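Local atomic coordinates of HP1028 (Helicobacter pylori, PDB entry 4INN), a protein that probably binds small molecules in the pocket of a lipocalin-type beta-barrel and may serve in their transport. Residues 76-81 with 112-117; 47-52 with 69-74. The protein carries 1 engineered substitution. All blocks are in the same frame, centred on the assembly; numbering follows the deposited sequence.

Interaction 1: residues 76-81 with 112-117; sequences KKDKLN and KAYNFY
D78 and Y114 approach from opposite directions, D78 OD1 lying at the edge of the phenol ring: the phenol OH donates to D78 OD1 over 2.7 Å, approaching on the syn side only 16° out of the carboxylate plane. Because CG of D78 is anti to the backbone N (chi1 -168°), the carboxylate reaches the edge of the Y114 ring and comes alongside F116, its plane standing 70° from that of Y114. D78 OD1 also lies 3.2 Å from CD1 of F116, while Y114 CE2 sits over the centre of the F116 ring. The second carboxylate oxygen is engaged as well: N81 ND2 donates to D78 OD2 at 2.8 Å, and R89 forms a salt bridge to the same oxygen, so both carboxylate oxygens are satisfied and the group is held against rotation. In the lipocalin barrel this places the long loop between strands 61-69 and 95-104, here folded into a type I turn from D78 to N81, against the end of strand 107-115 and the residues just after it. Beyond the buried D78 and N81, the exposed L80 and K76 make no hydrogen bond to 112-117. L80 CD1 makes van der Waals contact with backbone carbonyls, 3.3 Å from Y117 O and 3.6 Å from F116 O. On the solvent side K76 crosses Y117 at about a right angle, its chain bent at chi3, and NZ comes no nearer than 4.1 Å to Y117 CE1.

Interaction 2: residues 47-52 with 69-74; sequences YMKSSF and DVDGSK
K49 NZ is gripped by three groups of the 69-74 segment. It donates to D71 OD2 at 2.7 Å, on the syn lone pair, and to S73 OG at 3.0 Å, and it makes a longer salt bridge to D69 OD1 at 3.6 Å. A bend at chi3 (-78°) lets the ammonium reach all three, and the pair of nearby carboxylates would be expected to favour its charged form. D71 is itself held in place: its OD1 accepts from both the backbone N and the OG of S73, the first bond defining an Asx turn that overlaps the end of the type I turn from D69 to G72. Beside this polar group the backbones are joined by V70 N donating to S50 O over 3.2 Å; the N-H points almost straight at the oxygen (178°), yet the donor sits well above the carbonyl plane. V70 then sets CG2 over one face of F52, 4.2 Å from the ring centroid, in a CH-pi contact displaced toward the rim. S51 and D69 form an antiparallel, non-hydrogen-bonded pair with CA atoms 4.0 Å apart, and the other carboxylate oxygen of D69, OD2, forms a salt bridge with K92. The contact thus lies where strand 51-58 begins and strand 61-69 ends, with S50 OG bonded to T42 and Q41 beside it, and F52 touching Q41 of strand 38-41 as well as L163 and L165, which follow helix 157-162.

Interactions 1 and 2 have centres 14 Å apart and use the end of strand 61-69 and successive parts of the loop that follows it, residues 69-74 and 76-81. Their other halves, 112-117 and 47-52, touch directly through Y117: its CE1 lies 3.5 Å from Y47 O, and its CG 3.8 Å from CG of the selenomethionine M48. N115 OD1 also approaches M48 CE, at 3.6 Å. M48 lines the pocket that holds the polyethylene glycol molecule, and N115 packs on Y122, another pocket residue. Segment 47-52 therefore supplies a pocket residue, and segment 112-117 touches it through N115 and Y117.

Interaction 1: residues 76-81 with 112-117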
loop_
_atom_site.group_PDB
_atom_site.type_symbol
_atom_site.label_atom_id
_atom_site.label_comp_id
_atom_site.label_asym_id
_atom_site.label_seq_id
_atom_site.Cartn_x
_atom_site.Cartn_y
_atom_site.Cartn_z
ATOM N N LYS A 76 5.593 -11.606 8.707
ATOM C CA LYS A 76 4.808 -12.435 9.597
ATOM C C LYS A 76 3.561 -12.907 8.858
ATOM O O LYS A 76 3.352 -12.558 7.712
ATOM C CB LYS A 76 4.470 -11.674 10.899
ATOM C CG LYS A 76 4.874 -10.208 10.904
ATOM C CD LYS A 76 4.227 -9.415 12.024
ATOM C CE LYS A 76 2.795 -8.967 11.705
ATOM N NZ LYS A 76 2.213 -8.054 12.749
ATOM N N LYS A 77 2.746 -13.716 9.515
ATOM C CA LYS A 77 1.566 -14.281 8.886
ATOM C C LYS A 77 0.346 -13.408 9.100
ATOM O O LYS A 77 0.277 -12.628 10.047
ATOM C CB LYS A 77 1.296 -15.665 9.457
ATOM C CG LYS A 77 2.382 -16.693 9.147
ATOM C CD LYS A 77 1.916 -18.090 9.562
ATOM C CE LYS A 77 2.833 -19.192 9.038
ATOM N NZ LYS A 77 2.072 -20.440 8.750
ATOM N N ASP A 78 -0.631 -13.569 8.227
ATOM C CA ASP A 78 -1.853 -12.793 8.300
ATOM C C ASP A 78 -2.874 -13.388 9.295
ATOM O O ASP A 78 -3.955 -13.830 8.927
ATOM C CB ASP A 78 -2.458 -12.693 6.907
ATOM C CG ASP A 78 -3.561 -11.661 6.830
ATOM O OD1 ASP A 78 -3.721 -10.831 7.755
ATOM O OD2 ASP A 78 -4.262 -11.694 5.824
ATOM N N LYS A 79 -2.532 -13.363 10.571
ATOM C CA LYS A 79 -3.272 -14.106 11.564
ATOM C C LYS A 79 -4.678 -13.591 11.813
ATOM O O LYS A 79 -5.551 -14.381 12.205
ATOM C CB LYS A 79 -2.505 -14.103 12.859
ATOM C CG LYS A 79 -1.199 -14.870 12.752
ATOM C CD LYS A 79 -0.628 -15.203 14.120
ATOM C CE LYS A 79 -0.185 -13.949 14.860
ATOM N NZ LYS A 79 0.066 -14.285 16.287
ATOM N N LEU A 80 -4.905 -12.290 11.580
ATOM C CA LEU A 80 -6.188 -11.656 11.900
ATOM C C LEU A 80 -7.147 -11.661 10.721
ATOM O O LEU A 80 -8.213 -11.063 10.813
ATOM C CB LEU A 80 -5.999 -10.212 12.385
ATOM C CG LEU A 80 -4.941 -9.923 13.467
ATOM C CD1 LEU A 80 -4.832 -8.411 13.704
ATOM C CD2 LEU A 80 -5.239 -10.650 14.779
ATOM N N ASN A 81 -6.800 -12.319 9.616
ATOM C CA ASN A 81 -7.709 -12.317 8.468
ATOM C C ASN A 81 -9.010 -12.894 8.951
ATOM O O ASN A 81 -9.001 -13.973 9.530
ATOM C CB ASN A 81 -7.179 -13.108 7.256
ATOM C CG ASN A 81 -7.744 -12.585 5.926
ATOM O OD1 ASN A 81 -8.835 -12.951 5.516
ATOM N ND2 ASN A 81 -7.009 -11.703 5.271
ATOM N N LYS A 112 -9.485 0.134 -1.889
ATOM C CA LYS A 112 -9.770 -0.559 -0.649
ATOM C C LYS A 112 -8.493 -1.185 -0.105
ATOM O O LYS A 112 -7.805 -1.919 -0.805
ATOM C CB LYS A 112 -10.814 -1.614 -0.894
ATOM C CG LYS A 112 -12.108 -1.057 -1.447
ATOM C CD LYS A 112 -13.261 -1.983 -1.081
ATOM C CE LYS A 112 -13.698 -1.806 0.377
ATOM N NZ LYS A 112 -14.464 -2.978 0.903
ATOM N N ALA A 113 -8.170 -0.861 1.141
ATOM C CA ALA A 113 -6.972 -1.353 1.782
ATOM C C ALA A 113 -7.270 -2.349 2.907
ATOM O O ALA A 113 -7.924 -2.007 3.895
ATOM C CB ALA A 113 -6.164 -0.203 2.315
ATOM N N TYR A 114 -6.763 -3.570 2.772
ATOM C CA TYR A 114 -6.749 -4.477 3.907
ATOM C C TYR A 114 -5.647 -4.062 4.856
ATOM O O TYR A 114 -4.572 -3.686 4.417
ATOM C CB TYR A 114 -6.564 -5.935 3.462
ATOM C CG TYR A 114 -6.463 -6.909 4.620
ATOM C CD1 TYR A 114 -7.584 -7.223 5.415
ATOM C CD2 TYR A 114 -5.242 -7.504 4.940
ATOM C CE1 TYR A 114 -7.476 -8.116 6.481
ATOM C CE2 TYR A 114 -5.134 -8.388 6.001
ATOM C CZ TYR A 114 -6.243 -8.699 6.769
ATOM O OH TYR A 114 -6.084 -9.595 7.819
ATOM N N ASN A 115 -5.906 -4.150 6.156
ATOM C CA ASN A 115 -4.901 -3.818 7.172
ATOM C C ASN A 115 -4.522 -5.012 8.061
ATOM O O ASN A 115 -5.317 -5.462 8.869
ATOM C CB ASN A 115 -5.426 -2.695 8.036
ATOM C CG ASN A 115 -4.439 -2.274 9.089
ATOM O OD1 ASN A 115 -3.242 -2.355 8.885
ATOM N ND2 ASN A 115 -4.937 -1.813 10.217
ATOM N N PHE A 116 -3.294 -5.496 7.915
ATOM C CA PHE A 116 -2.811 -6.724 8.565
ATOM C C PHE A 116 -2.800 -6.625 10.081
ATOM O O PHE A 116 -3.003 -7.626 10.763
ATOM C CB PHE A 116 -1.390 -7.050 8.069
ATOM C CG PHE A 116 -1.366 -7.620 6.698
ATOM C CD1 PHE A 116 -1.390 -8.994 6.503
ATOM C CD2 PHE A 116 -1.361 -6.789 5.579
ATOM C CE1 PHE A 116 -1.383 -9.526 5.219
ATOM C CE2 PHE A 116 -1.365 -7.329 4.288
ATOM C CZ PHE A 116 -1.389 -8.697 4.114
ATOM N N TYR A 117 -2.579 -5.410 10.599
ATOM C CA TYR A 117 -2.555 -5.154 12.051
ATOM C C TYR A 117 -3.902 -5.229 12.745
ATOM O O TYR A 117 -3.947 -5.194 13.963
ATOM C CB TYR A 117 -1.939 -3.792 12.355
ATOM C CG TYR A 117 -0.513 -3.663 11.898
ATOM C CD1 TYR A 117 0.544 -4.066 12.718
ATOM C CD2 TYR A 117 -0.216 -3.147 10.643
ATOM C CE1 TYR A 117 1.862 -3.961 12.301
ATOM C CE2 TYR A 117 1.100 -3.029 10.219
ATOM C CZ TYR A 117 2.136 -3.437 11.053
ATOM O OH TYR A 117 3.448 -3.324 10.616
#

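Interaction 2: residues 47-52 with 69-74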
loop_
_atom_site.group_PDB
_atom_site.type_symbol
_atom_site.label_atom_id
_atom_site.label_comp_id
_atom_site.label_asym_id
_atom_site.label_seq_id
_atom_site.Cartn_x
_atom_site.Cartn_y
_atom_site.Cartn_z
ATOM N N TYR A 47 0.422 1.148 16.709
ATOM C CA TYR A 47 1.158 -0.117 16.634
ATOM C C TYR A 47 1.457 -0.515 15.184
ATOM O O TYR A 47 2.017 -1.591 14.939
ATOM C CB TYR A 47 0.397 -1.258 17.366
ATOM C CG TYR A 47 -1.083 -1.223 17.097
ATOM C CD1 TYR A 47 -1.606 -1.772 15.930
ATOM C CD2 TYR A 47 -1.954 -0.590 17.981
ATOM C CE1 TYR A 47 -2.955 -1.701 15.655
ATOM C CE2 TYR A 47 -3.304 -0.512 17.709
ATOM C CZ TYR A 47 -3.793 -1.065 16.540
ATOM O OH TYR A 47 -5.126 -0.996 16.263
HETATM N N MSE A 48 1.123 0.359 14.232
HETATM C CA MSE A 48 1.376 0.098 12.813
HETATM C C MSE A 48 2.653 0.785 12.450
HETATM O O MSE A 48 2.724 2.013 12.392
HETATM C CB MSE A 48 0.208 0.558 11.946
HETATM C CG MSE A 48 -1.131 0.060 12.522
HETATM SE SE MSE A 48 -2.696 1.005 11.773
HETATM C CE MSE A 48 -1.994 0.809 9.933
ATOM N N LYS A 49 3.673 -0.014 12.195
ATOM C CA LYS A 49 5.019 0.478 11.863
ATOM C C LYS A 49 5.163 0.986 10.454
ATOM O O LYS A 49 4.580 0.471 9.520
ATOM C CB LYS A 49 6.052 -0.645 12.016
ATOM C CG LYS A 49 6.247 -1.139 13.443
ATOM C CD LYS A 49 7.527 -1.960 13.576
ATOM C CE LYS A 49 7.355 -3.382 13.049
ATOM N NZ LYS A 49 8.630 -4.160 13.193
ATOM N N SER A 50 5.996 1.989 10.318
ATOM C CA SER A 50 6.496 2.415 9.023
ATOM C C SER A 50 6.895 1.186 8.190
ATOM O O SER A 50 7.578 0.277 8.680
ATOM C CB SER A 50 7.704 3.337 9.216
ATOM O OG SER A 50 7.934 4.089 8.037
ATOM N N SER A 51 6.429 1.135 6.950
ATOM C CA SER A 51 6.801 0.040 6.051
ATOM C C SER A 51 7.025 0.573 4.671
ATOM O O SER A 51 6.641 1.695 4.365
ATOM C CB SER A 51 5.768 -1.102 6.069
ATOM O OG SER A 51 4.558 -0.727 5.436
ATOM N N PHE A 52 7.748 -0.197 3.867
ATOM C CA PHE A 52 8.001 0.166 2.481
ATOM C C PHE A 52 6.984 -0.626 1.672
ATOM O O PHE A 52 6.817 -1.852 1.879
ATOM C CB PHE A 52 9.418 -0.187 2.037
ATOM C CG PHE A 52 10.528 0.530 2.804
ATOM C CD1 PHE A 52 10.726 1.922 2.662
ATOM C CD2 PHE A 52 11.426 -0.197 3.605
ATOM C CE1 PHE A 52 11.765 2.556 3.336
ATOM C CE2 PHE A 52 12.477 0.433 4.265
ATOM C CZ PHE A 52 12.646 1.804 4.137
ATOM N N ASP A 69 9.220 -3.956 6.501
ATOM C CA ASP A 69 9.170 -2.903 7.479
ATOM C C ASP A 69 10.480 -2.182 7.452
ATOM O O ASP A 69 11.513 -2.743 7.134
ATOM C CB ASP A 69 8.929 -3.465 8.888
ATOM C CG ASP A 69 7.530 -4.089 9.053
ATOM O OD1 ASP A 69 7.387 -4.969 9.938
ATOM O OD2 ASP A 69 6.583 -3.723 8.306
ATOM N N VAL A 70 10.422 -0.920 7.825
ATOM C CA VAL A 70 11.585 -0.063 7.825
ATOM C C VAL A 70 12.723 -0.622 8.657
ATOM O O VAL A 70 13.883 -0.478 8.293
ATOM C CB VAL A 70 11.210 1.320 8.361
ATOM C CG1 VAL A 70 12.437 2.161 8.611
ATOM C CG2 VAL A 70 10.311 2.012 7.359
ATOM N N ASP A 71 12.381 -1.255 9.772
ATOM C CA ASP A 71 13.382 -1.762 10.709
ATOM C C ASP A 71 13.925 -3.143 10.325
ATOM O O ASP A 71 14.529 -3.809 11.150
ATOM C CB ASP A 71 12.802 -1.768 12.134
ATOM C CG ASP A 71 11.618 -2.724 12.298
ATOM O OD1 ASP A 71 11.592 -3.801 11.655
ATOM O OD2 ASP A 71 10.716 -2.408 13.105
ATOM N N GLY A 72 13.693 -3.572 9.084
ATOM C CA GLY A 72 14.220 -4.832 8.573
ATOM C C GLY A 72 13.560 -6.115 9.070
ATOM O O GLY A 72 13.930 -7.206 8.631
ATOM N N SER A 73 12.575 -6.014 9.960
ATOM C CA SER A 73 12.063 -7.206 10.633
ATOM C C SER A 73 11.423 -8.200 9.664
ATOM O O SER A 73 11.126 -7.876 8.509
ATOM C CB SER A 73 11.112 -6.849 11.773
ATOM O OG SER A 73 10.073 -5.998 11.352
ATOM N N LYS A 74 11.261 -9.427 10.143
ATOM C CA LYS A 74 10.812 -10.525 9.312
ATOM C C LYS A 74 9.312 -10.413 9.056
ATOM O O LYS A 74 8.551 -9.967 9.918
ATOM C CB LYS A 74 11.159 -11.892 9.945
ATOM C CG LYS A 74 10.253 -13.014 9.449
ATOM C CD LYS A 74 10.876 -14.404 9.371
ATOM C CE LYS A 74 9.954 -15.344 8.579
ATOM N NZ LYS A 74 10.683 -16.507 8.012
#